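Local coordinates for protein 5-ketofructose reductase (Gluconobacter sp., PDB 7COK) that probably catalyses the reduction of 5-ketofructose with a nicotinamide cofactor, as a member of the shikimate dehydrogenase family, at residues A[48-53]-A[76-81]; A[86-91]-A[169-174]. All coordinates share one frame; numbering follows the deposited sequence.

Contact 1: residues A[48-53]-A[76-81]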
ATOM      1  N   SER A  48      14.103  -0.594 -13.892  1.00 14.13           N
ATOM      2  CA  SER A  48      13.740  -1.893 -14.453  1.00 14.39           C
ATOM      3  C   SER A  48      12.439  -2.469 -13.879  1.00 14.17           C
ATOM      4  O   SER A  48      11.939  -3.479 -14.378  1.00 16.39           O
ATOM      5  CB  SER A  48      14.872  -2.911 -14.294  1.00 15.44           C
ATOM      6  OG  SER A  48      15.168  -3.111 -12.929  1.00 17.44           O
ATOM      7  N   GLY A  49      11.923  -1.866 -12.801  1.00 12.76           N
ATOM      8  CA  GLY A  49      10.686  -2.308 -12.179  1.00 12.85           C
ATOM      9  C   GLY A  49       9.466  -1.485 -12.529  1.00 11.75           C
ATOM     10  O   GLY A  49       8.360  -1.843 -12.146  1.00 11.51           O
ATOM     11  N   LEU A  50       9.653  -0.385 -13.250  1.00 10.80           N
ATOM     12  CA  LEU A  50       8.521   0.530 -13.467  1.00 11.01           C
ATOM     13  C   LEU A  50       7.337  -0.082 -14.189  1.00 11.27           C
ATOM     14  O   LEU A  50       6.211   0.110 -13.747  1.00 11.68           O
ATOM     15  CB  LEU A  50       8.951   1.826 -14.158  1.00 11.07           C
ATOM     16  CG  LEU A  50       7.870   2.879 -14.435  1.00 11.88           C
ATOM     17  CD1 LEU A  50       7.318   3.452 -13.136  1.00 11.86           C
ATOM     18  CD2 LEU A  50       8.411   4.009 -15.300  1.00 12.66           C
ATOM     19  N   ALA A  51       7.580  -0.809 -15.283  1.00 12.01           N
ATOM     20  CA  ALA A  51       6.508  -1.448 -16.032  1.00 11.76           C
ATOM     21  C   ALA A  51       5.665  -2.377 -15.150  1.00 11.49           C
ATOM     22  O   ALA A  51       4.449  -2.263 -15.124  1.00 11.17           O
ATOM     23  CB  ALA A  51       7.066  -2.192 -17.246  1.00 12.94           C
ATOM     24  N   ASP A  52       6.326  -3.206 -14.356  1.00 11.36           N
ATOM     25  CA  ASP A  52       5.636  -4.142 -13.469  1.00 11.86           C
ATOM     26  C   ASP A  52       4.953  -3.433 -12.304  1.00 11.25           C
ATOM     27  O   ASP A  52       3.912  -3.902 -11.823  1.00 11.10           O
ATOM     28  CB  ASP A  52       6.601  -5.211 -12.950  1.00 13.23           C
ATOM     29  CG  ASP A  52       6.932  -6.269 -13.994  1.00 13.95           C
ATOM     30  OD1 ASP A  52       6.350  -6.286 -15.089  1.00 15.23           O
ATOM     31  OD2 ASP A  52       7.788  -7.110 -13.685  1.00 17.76           O
ATOM     32  N   ALA A  53       5.525  -2.326 -11.831  1.00 11.15           N
ATOM     33  CA  ALA A  53       4.874  -1.576 -10.769  1.00 11.46           C
ATOM     34  C   ALA A  53       3.581  -0.957 -11.250  1.00 11.29           C
ATOM     35  O   ALA A  53       2.583  -0.959 -10.516  1.00 11.44           O
ATOM     36  CB  ALA A  53       5.797  -0.503 -10.190  1.00 11.62           C
ATOM     37  N   LEU A  76       5.509   7.415 -19.569  1.00 14.84           N
ATOM     38  CA  LEU A  76       4.617   7.663 -20.707  1.00 15.94           C
ATOM     39  C   LEU A  76       4.385   6.409 -21.548  1.00 16.80           C
ATOM     40  O   LEU A  76       3.287   6.227 -22.086  1.00 17.41           O
ATOM     41  CB  LEU A  76       5.096   8.826 -21.579  1.00 17.61           C
ATOM     42  CG  LEU A  76       4.633  10.211 -21.134  1.00 19.78           C
ATOM     43  CD1 LEU A  76       5.485  10.744 -19.994  1.00 21.67           C
ATOM     44  CD2 LEU A  76       4.692  11.137 -22.349  1.00 20.49           C
ATOM     45  N   ASP A  77       5.401   5.548 -21.611  1.00 17.64           N
ATOM     46  CA  ASP A  77       5.335   4.247 -22.320  1.00 18.94           C
ATOM     47  C   ASP A  77       4.286   3.272 -21.779  1.00 17.77           C
ATOM     48  O   ASP A  77       3.887   2.310 -22.459  1.00 18.43           O
ATOM     49  CB  ASP A  77       6.696   3.531 -22.252  1.00 21.95           C
ATOM     50  CG  ASP A  77       7.769   4.216 -23.053  1.00 25.57           C
ATOM     51  OD1 ASP A  77       7.476   4.759 -24.147  1.00 30.15           O
ATOM     52  OD2 ASP A  77       8.927   4.192 -22.581  1.00 28.15           O
ATOM     53  N   HIS A  78       3.841   3.489 -20.546  1.00 16.46           N
ATOM     54  CA  HIS A  78       2.963   2.523 -19.898  1.00 16.58           C
ATOM     55  C   HIS A  78       1.524   2.990 -19.693  1.00 16.69           C
ATOM     56  O   HIS A  78       0.723   2.292 -19.053  1.00 19.08           O
ATOM     57  CB  HIS A  78       3.573   2.115 -18.563  1.00 16.20           C
ATOM     58  CG  HIS A  78       5.019   1.760 -18.652  1.00 17.29           C
ATOM     59  ND1 HIS A  78       5.482   0.699 -19.403  1.00 18.42           N
ATOM     60  CD2 HIS A  78       6.111   2.347 -18.112  1.00 17.96           C
ATOM     61  CE1 HIS A  78       6.798   0.640 -19.301  1.00 18.71           C
ATOM     62  NE2 HIS A  78       7.205   1.630 -18.531  1.00 18.48           N
ATOM     63  N   LEU A  79       1.186   4.133 -20.278  1.00 16.02           N
ATOM     64  CA  LEU A  79      -0.124   4.759 -20.079  1.00 16.25           C
ATOM     65  C   LEU A  79      -1.057   4.555 -21.250  1.00 16.51           C
ATOM     66  O   LEU A  79      -0.604   4.261 -22.365  1.00 18.20           O
ATOM     67  CB  LEU A  79       0.038   6.264 -19.810  1.00 18.28           C
ATOM     68  CG  LEU A  79       0.985   6.610 -18.658  1.00 18.41           C
ATOM     69  CD1 LEU A  79       1.203   8.104 -18.580  1.00 18.80           C
ATOM     70  CD2 LEU A  79       0.524   6.061 -17.309  1.00 19.51           C
ATOM     71  N   ASP A  80      -2.352   4.741 -20.993  1.00 15.57           N
ATOM     72  CA  ASP A  80      -3.399   4.610 -22.009  1.00 15.72           C
ATOM     73  C   ASP A  80      -3.782   5.959 -22.608  1.00 15.69           C
ATOM     74  O   ASP A  80      -4.225   6.031 -23.772  1.00 16.64           O
ATOM     75  CB  ASP A  80      -4.647   3.938 -21.428  1.00 16.07           C
ATOM     76  CG  ASP A  80      -4.408   2.491 -21.006  1.00 18.09           C
ATOM     77  OD1 ASP A  80      -4.167   1.632 -21.887  1.00 20.60           O
ATOM     78  OD2 ASP A  80      -4.483   2.201 -19.797  1.00 18.55           O
ATOM     79  N   ASP A  81      -3.635   7.017 -21.816  1.00 15.34           N
ATOM     80  CA  ASP A  81      -4.031   8.374 -22.200  1.00 15.63           C
ATOM     81  C   ASP A  81      -3.090   9.369 -21.534  1.00 15.49           C
ATOM     82  O   ASP A  81      -2.612   9.132 -20.422  1.00 15.46           O
ATOM     83  CB  ASP A  81      -5.466   8.616 -21.715  1.00 15.88           C
ATOM     84  CG  ASP A  81      -6.042   9.966 -22.168  1.00 17.64           C
ATOM     85  OD1 ASP A  81      -5.945  10.292 -23.371  1.00 18.35           O
ATOM     86  OD2 ASP A  81      -6.650  10.672 -21.338  1.00 19.77           O
TER
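The first turn of helix 50-59, in the substrate-binding domain of the shikimate dehydrogenase fold, packs against the imidazole of His78, which ends a short 3-10 segment on the way to strand 81-82. Ala51 lies over one face of that ring. Its CA stands 4.0 Å from the ring centroid and 14° off the normal, a CH-pi contact made by the backbone carbon, displaced a little toward the rim. The methyl group of the same residue comes down beside it, with Ala51 CB 3.5 Å from His78 CE1 and 3.9 Å from His78 ND1. The opposite face is covered from within its own segment by Asp77 CB, over the ring centre, so the imidazole is sandwiched between two aliphatic carbons.

Leu50 reaches the ring differently, at its edge and near its plane. Its CD2 methyl sits 4.0 Å from His78 CD2, and the branch carbon CG is almost as near. Here the leucine CG is anti to the backbone N (chi1 -179°), which carries the branch over to the edge of the imidazole.

With CG anti to the carbonyl carbon (chi1 -48°), the His78 ring reaches toward the helix, and rotation about CB-CG turns one face to Ala51. In this alpha/beta domain, helix 50-59 follows the edge strand 38-44, while the chain beyond His78 pairs with strand 101-105: Asp80 and Asp81 bond through their backbones to Leu102. Leu50 is buried and also touches His71 and Ala74. No hydrogen bond crosses between the segments, and the closest CA atoms, those of Ala51 and His78, stay 6.6 Å apart. One residue further along the helix, Asp52 packs on Ala59 of the second subunit.

Contact 2: residues A[86-91]-A[169-174]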
ATOM      1  N   ALA A  86       0.585  17.487 -19.932  1.00 13.46           N
ATOM      2  CA  ALA A  86       1.547  16.379 -19.894  1.00 13.15           C
ATOM      3  C   ALA A  86       2.080  16.055 -21.267  1.00 14.05           C
ATOM      4  O   ALA A  86       3.257  15.786 -21.387  1.00 14.24           O
ATOM      5  CB  ALA A  86       0.900  15.142 -19.300  1.00 13.32           C
ATOM      6  N   ARG A  87       1.223  16.105 -22.294  1.00 14.30           N
ATOM      7  CA  ARG A  87       1.661  15.885 -23.684  1.00 16.35           C
ATOM      8  C   ARG A  87       2.706  16.914 -24.099  1.00 16.26           C
ATOM      9  O   ARG A  87       3.744  16.563 -24.648  1.00 17.04           O
ATOM     10  CB  ARG A  87       0.474  15.896 -24.666  1.00 19.60           C
ATOM     11  CG  ARG A  87       0.877  15.502 -26.088  1.00 21.91           C
ATOM     12  CD  ARG A  87      -0.258  15.629 -27.091  1.00 25.09           C
ATOM     13  NE  ARG A  87       0.043  16.698 -28.051  1.00 31.05           N
ATOM     14  CZ  ARG A  87      -0.258  17.985 -27.898  1.00 32.41           C
ATOM     15  NH1 ARG A  87      -0.890  18.420 -26.813  1.00 37.44           N
ATOM     16  NH2 ARG A  87       0.082  18.848 -28.845  1.00 33.32           N
ATOM     17  N   LEU A  88       2.431  18.184 -23.823  1.00 15.14           N
ATOM     18  CA  LEU A  88       3.361  19.232 -24.204  1.00 15.98           C
ATOM     19  C   LEU A  88       4.652  19.207 -23.392  1.00 14.74           C
ATOM     20  O   LEU A  88       5.740  19.397 -23.937  1.00 16.13           O
ATOM     21  CB  LEU A  88       2.712  20.605 -24.071  1.00 17.00           C
ATOM     22  CG  LEU A  88       1.653  21.079 -25.081  1.00 19.47           C
ATOM     23  CD1 LEU A  88       1.859  20.518 -26.480  1.00 20.65           C
ATOM     24  CD2 LEU A  88       0.255  20.828 -24.597  1.00 22.75           C
ATOM     25  N   ILE A  89       4.522  19.008 -22.076  1.00 13.68           N
ATOM     26  CA  ILE A  89       5.690  18.917 -21.194  1.00 13.21           C
ATOM     27  C   ILE A  89       6.535  17.688 -21.531  1.00 13.17           C
ATOM     28  O   ILE A  89       7.764  17.741 -21.501  1.00 14.31           O
ATOM     29  CB  ILE A  89       5.272  18.935 -19.713  1.00 12.76           C
ATOM     30  CG1 ILE A  89       4.640  20.280 -19.365  1.00 12.43           C
ATOM     31  CG2 ILE A  89       6.482  18.713 -18.803  1.00 12.91           C
ATOM     32  CD1 ILE A  89       3.836  20.280 -18.083  1.00 12.94           C
ATOM     33  N   GLY A  90       5.879  16.580 -21.855  1.00 14.06           N
ATOM     34  CA  GLY A  90       6.586  15.351 -22.187  1.00 13.25           C
ATOM     35  C   GLY A  90       6.946  14.551 -20.961  1.00 13.82           C
ATOM     36  O   GLY A  90       7.881  13.746 -20.971  1.00 14.17           O
ATOM     37  N   ALA A  91       6.169  14.756 -19.900  1.00 13.13           N
ATOM     38  CA  ALA A  91       6.399  14.050 -18.659  1.00 12.66           C
ATOM     39  C   ALA A  91       5.092  13.983 -17.872  1.00 12.29           C
ATOM     40  O   ALA A  91       4.240  14.862 -18.011  1.00 11.74           O
ATOM     41  CB  ALA A  91       7.496  14.739 -17.854  1.00 12.61           C
ATOM     42  N   ASN A 169       6.426  29.079 -27.950  1.00 16.90           N
ATOM     43  CA  ASN A 169       6.087  29.670 -29.251  1.00 18.02           C
ATOM     44  C   ASN A 169       5.474  28.677 -30.224  1.00 18.80           C
ATOM     45  O   ASN A 169       4.529  29.020 -30.930  1.00 20.92           O
ATOM     46  CB  ASN A 169       7.326  30.302 -29.885  1.00 16.78           C
ATOM     47  CG  ASN A 169       7.817  31.509 -29.123  1.00 17.10           C
ATOM     48  OD1 ASN A 169       7.025  32.353 -28.709  1.00 17.37           O
ATOM     49  ND2 ASN A 169       9.125  31.597 -28.936  1.00 16.55           N
ATOM     50  N   ASP A 170       5.992  27.453 -30.224  1.00 19.75           N
ATOM     51  CA  ASP A 170       5.587  26.416 -31.187  1.00 19.77           C
ATOM     52  C   ASP A 170       4.277  25.736 -30.854  1.00 21.72           C
ATOM     53  O   ASP A 170       3.561  25.282 -31.758  1.00 22.17           O
ATOM     54  CB  ASP A 170       6.658  25.347 -31.313  1.00 21.25           C
ATOM     55  CG  ASP A 170       7.954  25.871 -31.888  1.00 22.86           C
ATOM     56  OD1 ASP A 170       7.949  26.989 -32.444  1.00 23.43           O
ATOM     57  OD2 ASP A 170       8.972  25.148 -31.782  1.00 24.95           O
ATOM     58  N   LYS A 171       3.973  25.636 -29.563  1.00 21.14           N
ATOM     59  CA  LYS A 171       2.843  24.834 -29.119  1.00 21.32           C
ATOM     60  C   LYS A 171       1.746  25.577 -28.367  1.00 21.74           C
ATOM     61  O   LYS A 171       0.761  24.963 -27.967  1.00 23.73           O
ATOM     62  CB  LYS A 171       3.322  23.622 -28.290  1.00 20.85           C
ATOM     63  CG  LYS A 171       4.209  22.622 -29.035  1.00 21.27           C
ATOM     64  CD  LYS A 171       3.597  22.122 -30.342  1.00 22.13           C
ATOM     65  CE  LYS A 171       2.283  21.370 -30.132  1.00 22.43           C
ATOM     66  NZ  LYS A 171       1.558  21.294 -31.433  1.00 23.58           N
ATOM     67  N   THR A 172       1.906  26.880 -28.172  1.00 20.30           N
ATOM     68  CA  THR A 172       0.935  27.674 -27.405  1.00 20.89           C
ATOM     69  C   THR A 172       0.661  29.031 -28.050  1.00 20.96           C
ATOM     70  O   THR A 172       1.328  29.412 -29.011  1.00 21.33           O
ATOM     71  CB  THR A 172       1.364  27.866 -25.925  1.00 20.35           C
ATOM     72  OG1 THR A 172       2.178  29.040 -25.776  1.00 20.39           O
ATOM     73  CG2 THR A 172       2.114  26.640 -25.368  1.00 21.35           C
ATOM     74  N   GLU A 173      -0.323  29.744 -27.519  1.00 22.63           N
ATOM     75  CA  GLU A 173      -0.654  31.092 -27.989  1.00 24.37           C
ATOM     76  C   GLU A 173       0.244  32.170 -27.387  1.00 22.86           C
ATOM     77  O   GLU A 173       0.278  33.298 -27.874  1.00 22.62           O
ATOM     78  CB  GLU A 173      -2.134  31.412 -27.734  1.00 26.98           C
ATOM     79  CG  GLU A 173      -3.123  30.396 -28.304  1.00 30.91           C
ATOM     80  CD  GLU A 173      -2.758  29.875 -29.687  1.00 33.14           C
ATOM     81  OE1 GLU A 173      -2.436  28.670 -29.795  1.00 35.28           O
ATOM     82  OE2 GLU A 173      -2.789  30.657 -30.661  1.00 34.95           O
ATOM     83  N   ALA A 174       0.970  31.795 -26.334  1.00 20.73           N
ATOM     84  CA  ALA A 174       1.870  32.686 -25.614  1.00 20.28           C
ATOM     85  C   ALA A 174       3.162  32.886 -26.387  1.00 19.17           C
ATOM     86  O   ALA A 174       3.575  32.020 -27.165  1.00 20.33           O
ATOM     87  CB  ALA A 174       2.169  32.123 -24.225  1.00 20.01           C
TER
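Two positively charged side chains meet where the domains face each other: Arg87 NH2 lies 3.9 Å from Lys171 NZ, with the ammonium nitrogen at the edge of the guanidinium and in its plane. Arg87 belongs to helix 84-89 of the substrate-binding domain, and Lys171 is the last residue of helix 158-171 in the Rossmann-type domain, so the contact bridges the two halves of a shikimate dehydrogenase fold. The two side chains cross at about a right angle. The carbon before the lysine nitrogen comes closer than the charge itself, Lys171 CE being 3.6 Å from Arg87 NH2, in an oblique approach to the guanidinium. Such a pairing would be expected to cost some electrostatic energy, probably eased by solvent because both residues are exposed.

Beneath the charges runs an apolar contact. Leu88 points at the other helix and sets its CD1 methyl against the lysine chain, 3.8 Å from Lys171 CE and 3.9 Å from Lys171 CB. The lysine is bent at chi2 (-53°) and chi3 (-62°), which folds the chain back so that CE meets the same methyl that CB already touches. The arginine chain, extended at first, bends at chi3 to bring its end nearer the lysine.

Both helices stop here. Gly90, with positive phi, leaves helix 84-89, and Gly90 N bonds back to Ala86 O. Nearby, Ile89 packs on helix 134-145 and its carbonyl accepts a hydrogen bond from Arg137, a further link between the domains. On the other side, Thr172 is the first residue out of helix 158-171; its hydroxyl closes an ST turn, Ala174 N donating to Thr172 OG1 over 3.1 Å at a bent N-H...O angle of 139°.

Overall arrangement
The two contacts sit 22 Å apart between centres and follow one another along the chain. Contact 1 stays within the substrate-binding domain, whereas contact 2 joins that domain to the Rossmann-type one. Each is partly buried, with a leucine as its one buried touching residue and no hydrogen bond between its segments. Around these leucines the chemistry diverges: contact 1 adds a partly exposed imidazole lying against a helix start, while contact 2 adds two exposed cations near the ends of their helices. Segments 76-81 and 86-91 also meet directly, Leu76 CD1 packing 3.7 Å from Ala91 CA. Another subunit reaches contact 1 but does not touch contact 2.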